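Local structure of SAV1430 (Staphylococcus aureus subsp. aureus Mu50, 2FFM) at residues Lys33-Asp36 with Ser37-Ala40; Asp68-Trp71 with Glu72-Leu75. The protein is of unknown function but, belonging to the Nfu/NifU N-terminal scaffold family, may take part in iron-sulfur cluster assembly. One frame throughout, in Å; residues are numbered along the deposited sequence.

Interaction 1: residues Lys33-Asp36 with Ser37-Ala40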
loop_
_atom_site.group_PDB
_atom_site.type_symbol
_atom_site.label_atom_id
_atom_site.label_comp_id
_atom_site.label_asym_id
_atom_site.label_seq_id
_atom_site.Cartn_x
_atom_site.Cartn_y
_atom_site.Cartn_z
ATOM N N LYS A 33 8.781 -7.218 -1.616
ATOM C CA LYS A 33 8.561 -8.596 -1.176
ATOM C C LYS A 33 8.383 -8.675 0.341
ATOM O O LYS A 33 8.885 -7.827 1.075
ATOM C CB LYS A 33 9.743 -9.475 -1.594
ATOM C CG LYS A 33 11.119 -8.951 -1.153
ATOM C CD LYS A 33 12.260 -9.885 -1.601
ATOM C CE LYS A 33 13.654 -9.283 -1.351
ATOM N NZ LYS A 33 13.928 -8.038 -2.148
ATOM N N VAL A 34 7.686 -9.703 0.813
ATOM C CA VAL A 34 7.455 -9.846 2.244
ATOM C C VAL A 34 8.603 -10.519 2.994
ATOM O O VAL A 34 9.280 -11.404 2.460
ATOM C CB VAL A 34 6.170 -10.654 2.529
ATOM C CG1 VAL A 34 5.022 -10.125 1.680
ATOM C CG2 VAL A 34 6.400 -12.122 2.262
ATOM N N ASP A 35 8.826 -10.067 4.227
ATOM C CA ASP A 35 9.833 -10.638 5.115
ATOM C C ASP A 35 9.661 -10.078 6.518
ATOM O O ASP A 35 9.180 -8.966 6.709
ATOM C CB ASP A 35 11.263 -10.411 4.609
ATOM C CG ASP A 35 11.720 -8.990 4.750
ATOM O OD1 ASP A 35 12.895 -8.780 5.129
ATOM O OD2 ASP A 35 10.910 -8.087 4.468
ATOM N N ASP A 36 10.056 -10.880 7.495
ATOM C CA ASP A 36 9.919 -10.550 8.905
ATOM C C ASP A 36 10.360 -9.163 9.398
ATOM O O ASP A 36 9.874 -8.706 10.429
ATOM C CB ASP A 36 10.625 -11.627 9.723
ATOM C CG ASP A 36 12.109 -11.680 9.441
ATOM O OD1 ASP A 36 12.485 -11.977 8.287
ATOM O OD2 ASP A 36 12.899 -11.417 10.370
ATOM N N SER A 37 11.262 -8.491 8.687
ATOM C CA SER A 37 11.720 -7.177 9.127
ATOM C C SER A 37 10.703 -6.058 8.898
ATOM O O SER A 37 10.602 -5.130 9.705
ATOM C CB SER A 37 13.051 -6.804 8.455
ATOM O OG SER A 37 12.916 -6.662 7.055
ATOM N N GLN A 38 9.944 -6.141 7.814
ATOM C CA GLN A 38 8.950 -5.119 7.495
ATOM C C GLN A 38 7.770 -5.121 8.459
ATOM O O GLN A 38 7.585 -6.066 9.226
ATOM C CB GLN A 38 8.429 -5.345 6.071
ATOM C CG GLN A 38 9.530 -5.455 5.061
ATOM C CD GLN A 38 9.034 -5.941 3.732
ATOM O OE1 GLN A 38 8.097 -6.739 3.661
ATOM N NE2 GLN A 38 9.674 -5.487 2.663
ATOM N N PRO A 39 6.969 -4.043 8.450
ATOM C CA PRO A 39 5.811 -4.016 9.351
ATOM C C PRO A 39 4.818 -5.113 8.909
ATOM O O PRO A 39 4.779 -5.483 7.738
ATOM C CB PRO A 39 5.245 -2.608 9.141
ATOM C CG PRO A 39 6.451 -1.811 8.776
ATOM C CD PRO A 39 7.175 -2.725 7.823
ATOM N N ALA A 40 4.020 -5.619 9.841
ATOM C CA ALA A 40 3.063 -6.677 9.525
ATOM C C ALA A 40 2.032 -6.279 8.490
ATOM O O ALA A 40 1.801 -7.019 7.526
ATOM C CB ALA A 40 2.355 -7.147 10.784
#
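D35 and Q38 are joined first through their backbones: Q38 N donates to D35 O at 3.1 Å, with an N-H...O angle of 142°, and this bond closes the chain on itself. D36 and S37 fill the two central positions of the turn, where short polar residues suit a bend exposed to solvent. The same D35 also meets S37 and Q38 through its carboxylate. Its CG sits between the backbone N and the carbonyl carbon (chi1 73°), which brings its oxygens close to S37 and Q38, and D35 OD1 comes 2.9 Å from S37 OG.

The motif is a type I beta turn running from D35 to Q38; it reverses the chain after strand 29-31 and leads to P39, the N-cap residue of helix 40-46, whose ring limits phi just before the helix begins.

The Q38 side chain, extended beyond CG, runs back across the turn at about a right angle to that of D35, with the amide and carboxylate planes nearly perpendicular. Its length suits this place, for the end of Q38 reaches back to the carbonyl of K33, with Q38 CD 3.3 Å from K33 O. Beyond the turn, the side chain of Q38 touches Y31 and L46, and V34 rests on N43 and L46 of the helix.

Interaction 2: residues Asp68-Trp71 with Glu72-Leu75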
loop_
_atom_site.group_PDB
_atom_site.type_symbol
_atom_site.label_atom_id
_atom_site.label_comp_id
_atom_site.label_asym_id
_atom_site.label_seq_id
_atom_site.Cartn_x
_atom_site.Cartn_y
_atom_site.Cartn_z
ATOM N N ASP A 68 -1.657 -6.142 -15.335
ATOM C CA ASP A 68 -2.787 -6.952 -15.740
ATOM C C ASP A 68 -3.919 -6.992 -14.715
ATOM O O ASP A 68 -5.016 -7.454 -15.022
ATOM C CB ASP A 68 -2.312 -8.371 -16.050
ATOM C CG ASP A 68 -1.176 -8.394 -17.064
ATOM O OD1 ASP A 68 -0.090 -7.855 -16.747
ATOM O OD2 ASP A 68 -1.364 -8.944 -18.177
ATOM N N ALA A 69 -3.661 -6.506 -13.505
ATOM C CA ALA A 69 -4.678 -6.511 -12.465
ATOM C C ALA A 69 -5.520 -5.240 -12.483
ATOM O O ALA A 69 -5.140 -4.235 -13.084
ATOM C CB ALA A 69 -4.026 -6.686 -11.105
ATOM N N ASN A 70 -6.672 -5.300 -11.823
ATOM C CA ASN A 70 -7.575 -4.158 -11.737
ATOM C C ASN A 70 -7.860 -3.781 -10.283
ATOM O O ASN A 70 -8.010 -4.642 -9.422
ATOM C CB ASN A 70 -8.896 -4.461 -12.437
ATOM C CG ASN A 70 -9.585 -5.675 -11.866
ATOM O OD1 ASN A 70 -9.372 -6.789 -12.337
ATOM N ND2 ASN A 70 -10.401 -5.474 -10.831
ATOM N N TRP A 71 -7.965 -2.485 -10.023
ATOM C CA TRP A 71 -8.212 -2.002 -8.680
ATOM C C TRP A 71 -9.525 -2.431 -8.063
ATOM O O TRP A 71 -9.629 -2.511 -6.843
ATOM C CB TRP A 71 -8.103 -0.485 -8.669
ATOM C CG TRP A 71 -6.707 -0.010 -8.887
ATOM C CD1 TRP A 71 -6.211 0.621 -9.993
ATOM C CD2 TRP A 71 -5.624 -0.096 -7.953
ATOM N NE1 TRP A 71 -4.885 0.945 -9.801
ATOM C CE2 TRP A 71 -4.500 0.520 -8.554
ATOM C CE3 TRP A 71 -5.494 -0.625 -6.657
ATOM C CZ2 TRP A 71 -3.260 0.618 -7.909
ATOM C CZ3 TRP A 71 -4.253 -0.526 -6.014
ATOM C CH2 TRP A 71 -3.159 0.096 -6.644
ATOM N N GLU A 72 -10.529 -2.693 -8.901
ATOM C CA GLU A 72 -11.847 -3.129 -8.428
ATOM C C GLU A 72 -11.722 -4.404 -7.578
ATOM O O GLU A 72 -12.517 -4.634 -6.672
ATOM C CB GLU A 72 -12.785 -3.421 -9.611
ATOM C CG GLU A 72 -13.160 -2.235 -10.510
ATOM C CD GLU A 72 -12.042 -1.780 -11.444
ATOM O OE1 GLU A 72 -11.382 -2.634 -12.074
ATOM O OE2 GLU A 72 -11.835 -0.557 -11.573
ATOM N N THR A 73 -10.722 -5.229 -7.878
ATOM C CA THR A 73 -10.510 -6.469 -7.136
ATOM C C THR A 73 -9.383 -6.404 -6.102
ATOM O O THR A 73 -9.416 -7.124 -5.102
ATOM C CB THR A 73 -10.210 -7.653 -8.091
ATOM O OG1 THR A 73 -9.929 -8.828 -7.320
ATOM C CG2 THR A 73 -9.005 -7.345 -8.964
ATOM N N VAL A 74 -8.393 -5.547 -6.351
ATOM C CA VAL A 74 -7.242 -5.385 -5.459
ATOM C C VAL A 74 -7.491 -4.435 -4.284
ATOM O O VAL A 74 -7.167 -4.760 -3.139
ATOM C CB VAL A 74 -5.992 -4.874 -6.245
ATOM C CG1 VAL A 74 -4.817 -4.634 -5.291
ATOM C CG2 VAL A 74 -5.602 -5.874 -7.314
ATOM N N LEU A 75 -8.081 -3.277 -4.568
ATOM C CA LEU A 75 -8.339 -2.268 -3.538
ATOM C C LEU A 75 -9.116 -2.792 -2.334
ATOM O O LEU A 75 -8.760 -2.509 -1.187
ATOM C CB LEU A 75 -9.066 -1.050 -4.143
ATOM C CG LEU A 75 -8.841 0.296 -3.444
ATOM C CD1 LEU A 75 -7.347 0.535 -3.353
ATOM C CD2 LEU A 75 -9.514 1.433 -4.188
#
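The N-terminal cap of helix 71-80 is built here, with N70 at the N-cap position and its carbonyl meeting T73 and V74. That carbonyl receives two backbone N-H groups. V74 N lies in its carbonyl plane, 3.2 Å from N70 O, whereas T73 N, also 3.2 Å from N70 O, stands well above that plane. One residue on, L75 N donates to W71 O at 2.9 Å, and the regular helical pattern is under way.

The side chain of N70 stays close to this first turn. With chi1 58° its CG stands between its own backbone N and carbonyl carbon, and the amide lies across E72 and T73. T73 turns its methyl rather than its hydroxyl to N70: CG2 is 3.4 Å from N70 CG. The bent chain of E72 crosses that of N70 at about a right angle and brings E72 OE1 within 3.1 Å of N70 CB, the carboxylate and amide planes being nearly parallel.

Apolar contacts lie beside the polar cap. A69 CB meets V74 CG2 at 4.2 Å, residues just before the cap and four beyond it, the positions of a hydrophobic staple. The indole of W71 approaches L75 obliquely, CE3 to CD1 4.0 Å, and V74 CG1 comes near the same ring. W71 also packs on V63, K65 and M15 of the sheet, and its NE1 hydrogen-bonds to H12 O, so a large aromatic with one polar edge fits this buried place.

Because E72 stands in the first turn, its negative charge would probably be favoured by the helix dipole, while W71 and L75, both touching M15, give the helix start an apolar side that packs on the sheet.

In the fold
From the N terminus, strands 3-8 and 14-19 come first, and strand 29-31, an outer strand of the five-stranded antiparallel sheet, leads into interaction 1. Its turn at 35-38 bends the loop that joins this strand to helix 40-46. Strands 51-57 and 60-65 follow, and the chain then reaches interaction 2, where residues 68-75 turn the loop after strand 60-65 into helix 71-80. The two contacts are in series: neither nests in nor crosses the other. The centres of interactions 1 and 2 are about 22 Å apart, and the nearest atoms of interactions 1 and 2 about 13 Å. Each therefore serves a separate strand-to-helix connection, starting one of the two helices of this alpha-beta fold.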